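Local atomic coordinates of transcriptional regulator, putative (Vibrio cholerae O1 biovar eltor str. N16961, PDB entry 3BJN), a protein that probably regulates transcription as a DNA-binding repressor of the IclR family, this chain being its C-terminal, effector-binding type of domain. Residues 18-23 with 44-49; 26-31 with 138-143; 54-59 with 115-120; 122-127 with 153-158. All coordinates share one frame; numbering follows the deposited sequence.

Interaction 1: residues 18-23 with 44-49; sequences VLSRLQ and SQRESM
Gln-23 and Arg-46 meet through contrasting chain shapes: the glutamine sets CG anti to its backbone nitrogen (chi1 173°) and runs on extended, whereas the arginine, in the conformer described, bends at both chi2 and chi3. The straight chain carries the glutamine amide off helix 12-26 to the loop after strand 39-45, and the bent one brings the guanidinium round to it. Arg-46 NE donates to Gln-23 OE1 at 3.1 Å. This oxygen sits at the guanidinium edge, in its plane; the two flat groups stand 87° apart, and the donor lies above the plane of the amide carbonyl. Arg-46 NH2 adds a weak bond to the same oxygen. Gln-23 NE2 in turn gives a hydrogen to the backbone oxygen Glu-47 O at 2.9 Å. Glutamine suits the place because one neutral group supplies both acceptor and donor, holding a side chain and the loop backbone together. Water joins the network: one molecule donates to Gln-23 OE1 and Arg-46 O, another links Ser-20 OG with Arg-46 NH2. Ser-20 is small enough for its CB to lie over one guanidinium face, 3.6 Å from Arg-46 NH1. The aliphatic part of the arginine is used too, Arg-46 CG packing on Leu-19 CB at 3.7 Å. Further in, Leu-19 CD1 rests against Ser-44 OG at 3.5 Å. Leu-19 also touches Ala-30 and Ile-138 of the neighbouring strands, and Leu-22 reaches helix 144-163: the two helices share one face of the antiparallel sheet in this IclR C-terminal, GAF-clan domain.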
loop_
_atom_site.group_PDB
_atom_site.type_symbol
_atom_site.label_atom_id
_atom_site.label_comp_id
_atom_site.label_asym_id
_atom_site.label_seq_id
_atom_site.Cartn_x
_atom_site.Cartn_y
_atom_site.Cartn_z
ATOM N N VAL A 18 10.339 1.260 -10.926
ATOM C CA VAL A 18 9.984 0.142 -10.059
ATOM C C VAL A 18 8.545 -0.344 -10.338
ATOM O O VAL A 18 8.281 -1.563 -10.409
ATOM C CB VAL A 18 10.190 0.537 -8.571
ATOM C CG1 VAL A 18 9.374 -0.336 -7.658
ATOM C CG2 VAL A 18 11.715 0.518 -8.226
ATOM N N LEU A 19 7.611 0.586 -10.545
ATOM C CA LEU A 19 6.214 0.166 -10.799
ATOM C C LEU A 19 6.056 -0.473 -12.168
ATOM O O LEU A 19 5.281 -1.424 -12.358
ATOM C CB LEU A 19 5.262 1.353 -10.694
ATOM C CG LEU A 19 5.136 1.942 -9.291
ATOM C CD1 LEU A 19 4.260 3.189 -9.430
ATOM C CD2 LEU A 19 4.529 0.937 -8.300
ATOM N N SER A 20 6.788 0.057 -13.148
ATOM C CA SER A 20 6.773 -0.550 -14.488
ATOM C C SER A 20 7.216 -2.018 -14.429
ATOM O O SER A 20 6.543 -2.930 -14.937
ATOM C CB SER A 20 7.696 0.237 -15.391
ATOM O OG SER A 20 7.828 -0.386 -16.663
ATOM N N ARG A 21 8.360 -2.260 -13.786
ATOM C CA ARG A 21 8.853 -3.638 -13.652
ATOM C C ARG A 21 7.861 -4.522 -12.888
ATOM O O ARG A 21 7.616 -5.667 -13.266
ATOM C CB ARG A 21 10.213 -3.650 -12.940
ATOM C CG ARG A 21 10.743 -5.071 -12.797
ATOM C CD ARG A 21 12.182 -5.068 -12.294
ATOM N NE ARG A 21 12.203 -4.616 -10.906
ATOM C CZ ARG A 21 13.144 -4.925 -10.011
ATOM N NH1 ARG A 21 14.161 -5.716 -10.351
ATOM N NH2 ARG A 21 13.067 -4.435 -8.776
ATOM N N LEU A 22 7.317 -3.981 -11.797
ATOM C CA LEU A 22 6.427 -4.748 -10.932
ATOM C C LEU A 22 5.214 -5.226 -11.725
ATOM O O LEU A 22 4.816 -6.396 -11.616
ATOM C CB LEU A 22 5.990 -3.864 -9.777
ATOM C CG LEU A 22 5.009 -4.511 -8.821
ATOM C CD1 LEU A 22 5.460 -5.892 -8.271
ATOM C CD2 LEU A 22 4.866 -3.497 -7.673
ATOM N N GLN A 23 4.626 -4.339 -12.541
ATOM C CA GLN A 23 3.497 -4.793 -13.378
ATOM C C GLN A 23 3.907 -5.831 -14.413
ATOM O O GLN A 23 3.160 -6.768 -14.685
ATOM C CB GLN A 23 2.823 -3.619 -14.078
ATOM C CG GLN A 23 1.750 -4.043 -15.092
ATOM C CD GLN A 23 1.000 -2.817 -15.618
ATOM O OE1 GLN A 23 1.610 -1.892 -16.160
ATOM N NE2 GLN A 23 -0.305 -2.825 -15.497
ATOM N N SER A 44 1.606 7.565 -7.846
ATOM C CA SER A 44 1.935 7.033 -9.159
ATOM C C SER A 44 1.257 5.679 -9.299
ATOM O O SER A 44 1.232 4.904 -8.354
ATOM C CB SER A 44 3.443 6.890 -9.320
ATOM O OG SER A 44 3.774 6.450 -10.653
ATOM N N GLN A 45 0.682 5.422 -10.473
ATOM C CA GLN A 45 -0.062 4.186 -10.675
ATOM C C GLN A 45 0.108 3.684 -12.094
ATOM O O GLN A 45 0.070 4.487 -13.039
ATOM C CB GLN A 45 -1.536 4.447 -10.428
ATOM C CG GLN A 45 -2.430 3.214 -10.492
ATOM C CD GLN A 45 -3.868 3.593 -10.296
ATOM O OE1 GLN A 45 -4.422 4.360 -11.088
ATOM N NE2 GLN A 45 -4.472 3.117 -9.227
ATOM N N ARG A 46 0.251 2.373 -12.244
ATOM C CA ARG A 46 0.419 1.774 -13.572
ATOM C C ARG A 46 -0.873 1.673 -14.398
ATOM O O ARG A 46 -0.854 1.770 -15.620
ATOM C CB ARG A 46 1.147 0.422 -13.467
ATOM C CG ARG A 46 2.506 0.538 -13.022
ATOM C CD ARG A 46 3.288 1.236 -14.000
ATOM N NE ARG A 46 3.222 0.561 -15.283
ATOM C CZ ARG A 46 3.894 0.978 -16.339
ATOM N NH1 ARG A 46 4.653 2.050 -16.226
ATOM N NH2 ARG A 46 3.821 0.323 -17.495
ATOM N N GLU A 47 -2.012 1.491 -13.766
ATOM C CA GLU A 47 -3.167 1.249 -14.590
ATOM C C GLU A 47 -3.211 -0.145 -15.186
ATOM O O GLU A 47 -2.252 -0.696 -15.757
ATOM C CB GLU A 47 -3.330 2.317 -15.693
ATOM C CG GLU A 47 -2.755 1.973 -17.100
ATOM C CD GLU A 47 -3.608 2.540 -18.238
ATOM O OE1 GLU A 47 -3.266 2.325 -19.429
ATOM O OE2 GLU A 47 -4.632 3.210 -17.948
ATOM N N SER A 48 -4.421 -0.646 -15.098
ATOM C CA SER A 48 -4.804 -2.027 -15.392
ATOM C C SER A 48 -4.842 -2.221 -16.887
ATOM O O SER A 48 -5.417 -1.404 -17.635
ATOM C CB SER A 48 -6.205 -2.294 -14.816
ATOM O OG SER A 48 -6.708 -3.563 -15.244
HETATM N N MSE A 49 -4.254 -3.335 -17.319
HETATM C CA MSE A 49 -4.314 -3.755 -18.718
HETATM C C MSE A 49 -5.437 -4.755 -18.864
HETATM O O MSE A 49 -5.680 -5.352 -19.927
HETATM C CB MSE A 49 -3.005 -4.399 -19.126
HETATM C CG MSE A 49 -1.868 -3.426 -19.214
HETATM SE SE MSE A 49 -2.156 -2.186 -20.654
HETATM C CE MSE A 49 -2.301 -0.644 -19.651
HETATM O O HOH W 1 6.173 0.048 -19.406
HETATM O O HOH W 2 -2.033 -5.236 -15.682
HETATM O O HOH W 3 0.549 -0.003 -17.822
#

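Interaction 2: residues 26-31 with 138-143; sequences TGEMAA and ISVMAP
Glu-28 crosses Val-140 at about a right angle, its CB lying 3.6 Å from Val-140 CG1, and then turns toward Ala-142 of the other strand. The bend at chi2 (-65°) brings the carboxylate over the methyl of Ala-142, with Glu-28 OE1 3.4 Å from Ala-142 CB; so small a side chain lets the acid come in close. Beyond it, strands 29-36 and 133-143 run antiparallel as inner strands of the sheet of this GAF-clan domain. On one face Ala-30 stands opposite Val-140 in a non-hydrogen-bonded pair, and the small Ala-30 CB lets Val-140 CG2 come to 4.2 Å. Ala-31 and Ser-139, whose side chains point to the other face, form a hydrogen-bonded pair: Ala-31 N donates to Ser-139 O at 2.8 Å, and Ser-139 N to Ala-31 O at 2.9 Å. The selenomethionine Met-141, bent at chi2 and chi3, lays its CE against Ala-31 CB at 3.6 Å, a flexible chain beside a small one. Toward Met-29 the pairing slackens, the bond from Met-141 N to Met-29 O being weak. A water bridges here, donating to Glu-28 OE1 and Met-141 O and accepting from Met-29 N. Thr-26 OG1 accepts from Glu-28 N at 3.2 Å, an ST turn at the end of helix 12-26. The buried Glu-28 carboxylate has water and a salt bridge to Arg-146, which would probably keep it ionised; Ala-30 with Val-140 and Ala-31 with Met-141 meet as apolar pairs, while the Ser-139 hydroxyl bonds to Ser-69 and Ser-125.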
loop_
_atom_site.group_PDB
_atom_site.type_symbol
_atom_site.label_atom_id
_atom_site.label_comp_id
_atom_site.label_asym_id
_atom_site.label_seq_id
_atom_site.Cartn_x
_atom_site.Cartn_y
_atom_site.Cartn_z
ATOM N N THR A 26 4.214 -9.236 -12.485
ATOM C CA THR A 26 2.999 -9.816 -11.903
ATOM C C THR A 26 1.798 -9.857 -12.823
ATOM O O THR A 26 0.809 -10.574 -12.541
ATOM C CB THR A 26 2.555 -9.004 -10.644
ATOM O OG1 THR A 26 2.297 -7.646 -11.035
ATOM C CG2 THR A 26 3.619 -9.024 -9.553
ATOM N N GLY A 27 1.805 -9.015 -13.856
ATOM C CA GLY A 27 0.613 -8.862 -14.711
ATOM C C GLY A 27 -0.518 -8.174 -13.968
ATOM O O GLY A 27 -1.696 -8.449 -14.238
ATOM N N GLU A 28 -0.169 -7.310 -13.026
ATOM C CA GLU A 28 -1.191 -6.579 -12.245
ATOM C C GLU A 28 -0.885 -5.087 -12.153
ATOM O O GLU A 28 0.266 -4.643 -12.337
ATOM C CB GLU A 28 -1.232 -7.132 -10.806
ATOM C CG GLU A 28 -1.523 -8.641 -10.712
ATOM C CD GLU A 28 -2.915 -9.074 -11.212
ATOM O OE1 GLU A 28 -3.813 -8.232 -11.451
ATOM O OE2 GLU A 28 -3.113 -10.308 -11.386
HETATM N N MSE A 29 -1.933 -4.326 -11.843
HETATM C CA MSE A 29 -1.840 -2.905 -11.491
HETATM C C MSE A 29 -0.965 -2.740 -10.269
HETATM O O MSE A 29 -1.038 -3.572 -9.349
HETATM C CB MSE A 29 -3.209 -2.387 -11.054
HETATM C CG MSE A 29 -4.289 -2.393 -12.053
HETATM SE SE MSE A 29 -5.626 -1.174 -11.300
HETATM C CE MSE A 29 -4.776 0.395 -11.802
ATOM N N ALA A 30 -0.172 -1.669 -10.232
ATOM C CA ALA A 30 0.699 -1.410 -9.080
ATOM C C ALA A 30 0.711 0.083 -8.832
ATOM O O ALA A 30 0.580 0.881 -9.774
ATOM C CB ALA A 30 2.119 -1.905 -9.358
ATOM N N ALA A 31 0.855 0.466 -7.571
ATOM C CA ALA A 31 0.853 1.891 -7.239
ATOM C C ALA A 31 1.850 2.215 -6.137
ATOM O O ALA A 31 2.239 1.339 -5.360
ATOM C CB ALA A 31 -0.520 2.318 -6.793
ATOM N N ILE A 138 4.539 0.553 -1.581
ATOM C CA ILE A 138 4.267 0.013 -2.927
ATOM C C ILE A 138 3.180 -1.008 -2.770
ATOM O O ILE A 138 3.212 -1.803 -1.821
ATOM C CB ILE A 138 5.530 -0.696 -3.524
ATOM C CG1 ILE A 138 6.616 0.343 -3.847
ATOM C CG2 ILE A 138 5.135 -1.587 -4.752
ATOM C CD1 ILE A 138 6.289 1.249 -5.036
ATOM N N SER A 139 2.219 -1.014 -3.685
ATOM C CA SER A 139 1.069 -1.892 -3.574
ATOM C C SER A 139 0.702 -2.493 -4.923
ATOM O O SER A 139 0.886 -1.840 -5.953
ATOM C CB SER A 139 -0.119 -1.095 -3.048
ATOM O OG SER A 139 0.185 -0.476 -1.800
ATOM N N VAL A 140 0.208 -3.723 -4.892
ATOM C CA VAL A 140 -0.500 -4.305 -6.032
ATOM C C VAL A 140 -1.954 -4.435 -5.612
ATOM O O VAL A 140 -2.261 -4.872 -4.482
ATOM C CB VAL A 140 0.088 -5.662 -6.430
ATOM C CG1 VAL A 140 -0.925 -6.526 -7.253
ATOM C CG2 VAL A 140 1.420 -5.438 -7.195
HETATM N N MSE A 141 -2.840 -4.015 -6.512
HETATM C CA MSE A 141 -4.302 -4.126 -6.350
HETATM C C MSE A 141 -4.764 -5.043 -7.463
HETATM O O MSE A 141 -4.509 -4.757 -8.637
HETATM C CB MSE A 141 -4.956 -2.749 -6.510
HETATM C CG MSE A 141 -4.589 -1.764 -5.421
HETATM SE SE MSE A 141 -2.938 -0.818 -5.916
HETATM C CE MSE A 141 -3.777 0.906 -6.282
ATOM N N ALA A 142 -5.418 -6.152 -7.115
ATOM C CA ALA A 142 -5.658 -7.199 -8.081
ATOM C C ALA A 142 -6.905 -8.009 -7.682
ATOM O O ALA A 142 -7.214 -8.121 -6.491
ATOM C CB ALA A 142 -4.434 -8.115 -8.148
ATOM N N PRO A 143 -7.626 -8.562 -8.681
ATOM C CA PRO A 143 -8.828 -9.340 -8.382
ATOM C C PRO A 143 -8.464 -10.535 -7.493
ATOM O O PRO A 143 -7.453 -11.205 -7.743
ATOM C CB PRO A 143 -9.304 -9.834 -9.768
ATOM C CG PRO A 143 -8.130 -9.651 -10.676
ATOM C CD PRO A 143 -7.303 -8.523 -10.116
HETATM O O HOH W 4 -4.428 -5.704 -11.157
#

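Interaction 3: residues 54-59 with 115-120; sequences CSFVQG and SEIDPG
Two surface loops meet where Ser-55, between strands 39-45 and 61-63, presents its backbone and hydroxyl to Asp-118, in the turn between strands 111-114 and 121-130. The bonding is bidentate. Ser-55 N donates to Asp-118 OD2 at 2.8 Å on its syn side, the donor lying 25° out of the carboxylate plane. The hydroxyl Ser-55 OG gives its hydrogen to the syn lone pair of Asp-118 OD1 at 2.7 Å. With OG anti to the carbonyl carbon and beside the backbone nitrogen (chi1 -70°), the serine offers both donors on one side, matched to the two oxygens of the acid; the pair of bonds fixes the rotation of the carboxylate. In this IclR-type C-terminal domain, whose family belongs to the GAF clan, the contact ties together connections from opposite borders of the antiparallel sheet, since strands 61-63 and 111-114 are its outermost strands within the chain. Beside the polar pair, Ile-117 and Phe-56 cross at about a right angle, CD1 of the isoleucine approaching ring atom CZ of Phe-56 so tightly, at 3.3 Å, that the exact distance is doubtful. The other branch, Ile-117 CG2, lies 3.7 Å from Ser-55 CB. The turn bearing Asp-118 is closed by its own bond from Gly-120 N to Ser-115 OG at 2.9 Å, and Gly-120 takes a positive phi, which glycine adopts readily. Glu-116 anchors the same turn to helix 67-76 through a salt bridge to Lys-71.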
loop_
_atom_site.group_PDB
_atom_site.type_symbol
_atom_site.label_atom_id
_atom_site.label_comp_id
_atom_site.label_asym_id
_atom_site.label_seq_id
_atom_site.Cartn_x
_atom_site.Cartn_y
_atom_site.Cartn_z
ATOM N N CYS A 54 -10.929 -0.152 -9.796
ATOM C CA CYS A 54 -11.013 -0.051 -8.350
ATOM C C CYS A 54 -10.908 1.383 -7.799
ATOM O O CYS A 54 -10.849 2.356 -8.565
ATOM C CB CYS A 54 -9.997 -0.997 -7.729
ATOM S SG CYS A 54 -8.286 -0.411 -7.767
ATOM N N SER A 55 -10.936 1.511 -6.472
ATOM C CA SER A 55 -11.049 2.813 -5.839
ATOM C C SER A 55 -9.772 3.646 -5.863
ATOM O O SER A 55 -9.832 4.842 -5.595
ATOM C CB SER A 55 -11.578 2.689 -4.410
ATOM O OG SER A 55 -12.937 2.296 -4.407
ATOM N N PHE A 56 -8.647 3.020 -6.183
ATOM C CA PHE A 56 -7.352 3.692 -6.211
ATOM C C PHE A 56 -7.121 4.341 -7.567
ATOM O O PHE A 56 -7.104 3.665 -8.594
ATOM C CB PHE A 56 -6.258 2.682 -5.884
ATOM C CG PHE A 56 -6.332 2.183 -4.479
ATOM C CD1 PHE A 56 -5.899 2.986 -3.422
ATOM C CD2 PHE A 56 -6.876 0.935 -4.195
ATOM C CE1 PHE A 56 -5.979 2.553 -2.110
ATOM C CE2 PHE A 56 -6.958 0.490 -2.885
ATOM C CZ PHE A 56 -6.494 1.305 -1.828
ATOM N N VAL A 57 -6.940 5.659 -7.542
ATOM C CA VAL A 57 -6.803 6.457 -8.764
ATOM C C VAL A 57 -5.637 7.426 -8.545
ATOM O O VAL A 57 -5.583 8.110 -7.526
ATOM C CB VAL A 57 -8.103 7.258 -9.043
ATOM C CG1 VAL A 57 -7.916 8.259 -10.212
ATOM C CG2 VAL A 57 -9.263 6.298 -9.372
ATOM N N GLN A 58 -4.713 7.480 -9.500
ATOM C CA GLN A 58 -3.601 8.419 -9.415
ATOM C C GLN A 58 -4.087 9.848 -9.159
ATOM O O GLN A 58 -5.014 10.334 -9.825
ATOM C CB GLN A 58 -2.756 8.377 -10.688
ATOM C CG GLN A 58 -1.433 9.075 -10.514
ATOM C CD GLN A 58 -0.505 8.879 -11.691
ATOM O OE1 GLN A 58 -0.130 7.755 -12.038
ATOM N NE2 GLN A 58 -0.101 9.981 -12.297
ATOM N N GLY A 59 -3.463 10.507 -8.184
ATOM C CA GLY A 59 -3.816 11.894 -7.831
ATOM C C GLY A 59 -4.987 12.020 -6.877
ATOM O O GLY A 59 -5.355 13.139 -6.478
ATOM N N SER A 115 -10.994 -7.411 -0.159
ATOM C CA SER A 115 -12.331 -6.855 -0.206
ATOM C C SER A 115 -12.634 -5.822 0.899
ATOM O O SER A 115 -13.798 -5.652 1.265
ATOM C CB SER A 115 -13.383 -7.979 -0.198
ATOM O OG SER A 115 -13.303 -8.772 -1.380
ATOM N N GLU A 116 -11.606 -5.145 1.419
ATOM C CA GLU A 116 -11.852 -4.140 2.482
ATOM C C GLU A 116 -12.313 -2.830 1.887
ATOM O O GLU A 116 -12.960 -2.021 2.580
ATOM C CB GLU A 116 -10.615 -3.898 3.348
ATOM C CG GLU A 116 -10.153 -5.120 4.127
ATOM C CD GLU A 116 -9.020 -4.820 5.070
ATOM O OE1 GLU A 116 -8.742 -3.615 5.300
ATOM O OE2 GLU A 116 -8.411 -5.784 5.597
ATOM N N ILE A 117 -11.957 -2.617 0.621
ATOM C CA ILE A 117 -12.270 -1.375 -0.094
ATOM C C ILE A 117 -13.257 -1.608 -1.244
ATOM O O ILE A 117 -14.309 -0.973 -1.288
ATOM C CB ILE A 117 -10.987 -0.665 -0.571
ATOM C CG1 ILE A 117 -10.143 -0.274 0.650
ATOM C CG2 ILE A 117 -11.330 0.614 -1.352
ATOM C CD1 ILE A 117 -8.743 0.158 0.316
ATOM N N ASP A 118 -12.906 -2.539 -2.146
ATOM C CA ASP A 118 -13.711 -2.857 -3.326
ATOM C C ASP A 118 -13.963 -4.360 -3.249
ATOM O O ASP A 118 -13.003 -5.135 -3.158
ATOM C CB ASP A 118 -12.907 -2.557 -4.615
ATOM C CG ASP A 118 -12.571 -1.098 -4.769
ATOM O OD1 ASP A 118 -13.520 -0.283 -4.739
ATOM O OD2 ASP A 118 -11.379 -0.768 -4.959
ATOM N N PRO A 119 -15.245 -4.779 -3.303
ATOM C CA PRO A 119 -15.551 -6.199 -3.244
ATOM C C PRO A 119 -14.831 -6.948 -4.360
ATOM O O PRO A 119 -14.858 -6.511 -5.518
ATOM C CB PRO A 119 -17.083 -6.236 -3.484
ATOM C CG PRO A 119 -17.563 -4.935 -2.956
ATOM C CD PRO A 119 -16.466 -3.965 -3.405
ATOM N N GLY A 120 -14.179 -8.059 -4.019
ATOM C CA GLY A 120 -13.548 -8.907 -5.045
ATOM C C GLY A 120 -12.149 -8.477 -5.452
ATOM O O GLY A 120 -11.548 -9.118 -6.316
#

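Interaction 4: residues 122-127 with 153-158; sequences SGISAP and RIILHV
Ile-124, the residue most covered here, points from strand 121-130 at helix 144-163 and spreads its branches over two neighbouring residues of it. A chi1 of -67° with an extended chi2 sends CD1 to Ile-154 and turns CG2 toward Ile-155. Ile-124 CD1 meets Ile-154 CG2 at 3.5 Å, tighter than ordinary van der Waals contact, while Ile-124 CG2 rests on Ile-155 CG1 at 3.9 Å. Both helix isoleucines cross the strand side chain at about a right angle. One turn on, Val-158 takes over: its CG1, anti to the backbone nitrogen, lies 3.6 Å from Ala-126 N and 3.8 Å from Ala-126 CB. Its second methyl, CG2, faces Ile-124 at 4.2 Å from the CG2 of that residue. Beta-branched residues suit these places, being stiff near the backbone and offering two methyls, and Ala-126 is short enough for the valine to come down to the strand backbone. The segment axes approach to 8.1 Å and run 28° from parallel, the helix lying nearly along the strand on the sheet of this GAF-clan domain. Ile-154 and Val-158 also touch Val-140 on the adjoining strand 133-143, and Ala-126 touches Ala-162 farther along the helix. No hydrogen bond joins helix to strand here, so hydrophobic burial and close shape fit hold the pair.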
loop_
_atom_site.group_PDB
_atom_site.type_symbol
_atom_site.label_atom_id
_atom_site.label_comp_id
_atom_site.label_asym_id
_atom_site.label_seq_id
_atom_site.Cartn_x
_atom_site.Cartn_y
_atom_site.Cartn_z
ATOM N N SER A 122 -8.226 -7.491 -4.009
ATOM C CA SER A 122 -7.283 -7.674 -2.884
ATOM C C SER A 122 -6.147 -6.666 -2.999
ATOM O O SER A 122 -5.917 -6.101 -4.093
ATOM C CB SER A 122 -6.742 -9.109 -2.904
ATOM O OG SER A 122 -7.788 -10.042 -2.664
ATOM N N GLY A 123 -5.465 -6.406 -1.891
ATOM C CA GLY A 123 -4.265 -5.583 -1.883
ATOM C C GLY A 123 -3.096 -6.295 -1.238
ATOM O O GLY A 123 -3.273 -7.031 -0.263
ATOM N N ILE A 124 -1.899 -6.075 -1.787
ATOM C CA ILE A 124 -0.653 -6.579 -1.173
ATOM C C ILE A 124 0.326 -5.413 -1.173
ATOM O O ILE A 124 0.549 -4.794 -2.215
ATOM C CB ILE A 124 -0.068 -7.818 -1.929
ATOM C CG1 ILE A 124 -1.038 -8.994 -1.754
ATOM C CG2 ILE A 124 1.307 -8.164 -1.353
ATOM C CD1 ILE A 124 -0.787 -10.256 -2.638
ATOM N N SER A 125 0.877 -5.063 -0.011
ATOM C CA SER A 125 1.649 -3.822 0.083
ATOM C C SER A 125 2.845 -3.952 1.002
ATOM O O SER A 125 2.820 -4.724 1.967
ATOM C CB SER A 125 0.769 -2.657 0.550
ATOM O OG SER A 125 -0.455 -2.629 -0.154
ATOM N N ALA A 126 3.898 -3.204 0.674
ATOM C CA ALA A 126 5.103 -3.183 1.504
ATOM C C ALA A 126 5.577 -1.745 1.693
ATOM O O ALA A 126 5.365 -0.927 0.815
ATOM C CB ALA A 126 6.201 -4.058 0.878
ATOM N N PRO A 127 6.209 -1.443 2.836
ATOM C CA PRO A 127 6.571 -0.048 3.134
ATOM C C PRO A 127 7.820 0.387 2.374
ATOM O O PRO A 127 8.725 -0.430 2.126
ATOM C CB PRO A 127 6.897 -0.084 4.631
ATOM C CG PRO A 127 7.441 -1.502 4.855
ATOM C CD PRO A 127 6.647 -2.369 3.922
ATOM N N ARG A 153 3.948 -15.080 -5.283
ATOM C CA ARG A 153 4.599 -14.330 -6.360
ATOM C C ARG A 153 4.410 -12.826 -6.183
ATOM O O ARG A 153 5.362 -12.062 -6.264
ATOM C CB ARG A 153 3.988 -14.766 -7.699
ATOM C CG ARG A 153 4.362 -13.928 -8.917
ATOM C CD ARG A 153 3.499 -14.388 -10.071
ATOM N NE ARG A 153 3.872 -13.816 -11.375
ATOM C CZ ARG A 153 3.199 -14.049 -12.496
ATOM N NH1 ARG A 153 3.639 -13.528 -13.641
ATOM N NH2 ARG A 153 2.108 -14.812 -12.487
ATOM N N ILE A 154 3.183 -12.398 -5.943
ATOM C CA ILE A 154 2.923 -10.964 -5.747
ATOM C C ILE A 154 3.618 -10.427 -4.510
ATOM O O ILE A 154 4.255 -9.380 -4.563
ATOM C CB ILE A 154 1.418 -10.692 -5.744
ATOM C CG1 ILE A 154 0.866 -11.039 -7.149
ATOM C CG2 ILE A 154 1.144 -9.216 -5.355
ATOM C CD1 ILE A 154 -0.685 -11.129 -7.189
ATOM N N ILE A 155 3.499 -11.148 -3.389
ATOM C CA ILE A 155 4.215 -10.729 -2.152
ATOM C C ILE A 155 5.722 -10.518 -2.419
ATOM O O ILE A 155 6.277 -9.475 -2.111
ATOM C CB ILE A 155 3.983 -11.779 -1.051
ATOM C CG1 ILE A 155 2.517 -11.746 -0.599
ATOM C CG2 ILE A 155 4.992 -11.588 0.139
ATOM C CD1 ILE A 155 2.130 -12.958 0.255
ATOM N N LEU A 156 6.378 -11.508 -3.026
ATOM C CA LEU A 156 7.826 -11.389 -3.246
ATOM C C LEU A 156 8.147 -10.191 -4.155
ATOM O O LEU A 156 9.069 -9.419 -3.868
ATOM C CB LEU A 156 8.425 -12.696 -3.772
ATOM C CG LEU A 156 8.437 -13.800 -2.702
ATOM C CD1 LEU A 156 8.866 -15.080 -3.390
ATOM C CD2 LEU A 156 9.353 -13.492 -1.486
ATOM N N HIS A 157 7.383 -10.000 -5.235
ATOM C CA HIS A 157 7.678 -8.903 -6.140
ATOM C C HIS A 157 7.380 -7.523 -5.521
ATOM O O HIS A 157 8.097 -6.545 -5.774
ATOM C CB HIS A 157 6.907 -9.068 -7.463
ATOM C CG HIS A 157 7.489 -10.100 -8.386
ATOM N ND1 HIS A 157 8.838 -10.162 -8.693
ATOM C CD2 HIS A 157 6.888 -11.085 -9.098
ATOM C CE1 HIS A 157 9.037 -11.166 -9.549
ATOM N NE2 HIS A 157 7.866 -11.707 -9.839
ATOM N N VAL A 158 6.364 -7.464 -4.670
ATOM C CA VAL A 158 6.029 -6.208 -3.972
ATOM C C VAL A 158 7.124 -5.856 -2.961
ATOM O O VAL A 158 7.594 -4.720 -2.903
ATOM C CB VAL A 158 4.624 -6.334 -3.321
ATOM C CG1 VAL A 158 4.380 -5.250 -2.240
ATOM C CG2 VAL A 158 3.553 -6.260 -4.403
#

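Interactions 1 and 4 set two helices on one face of the sheet whose inner strands pair in interaction 2. Interactions 1 and 2, with centres about 7 Å apart, are joined by a probable backbone bond from Arg-46 N to Ala-30 O at 2.9 Å. Strands 133-143 and 121-130 are neighbours in the sheet: Ala-142 O of interaction 2 lies 2.8 Å from Ser-122 N of interaction 4. Leu-22 CD1, 3.6 Å from His-157 CB, brings the two helices together. Interaction 3, centred some 11 Å from interaction 2, lies toward the opposite face, which bears Met-141, Ser-139 and Ser-125; effectors of IclR-family domains probably bind on that side, though the ligand here is unspecified.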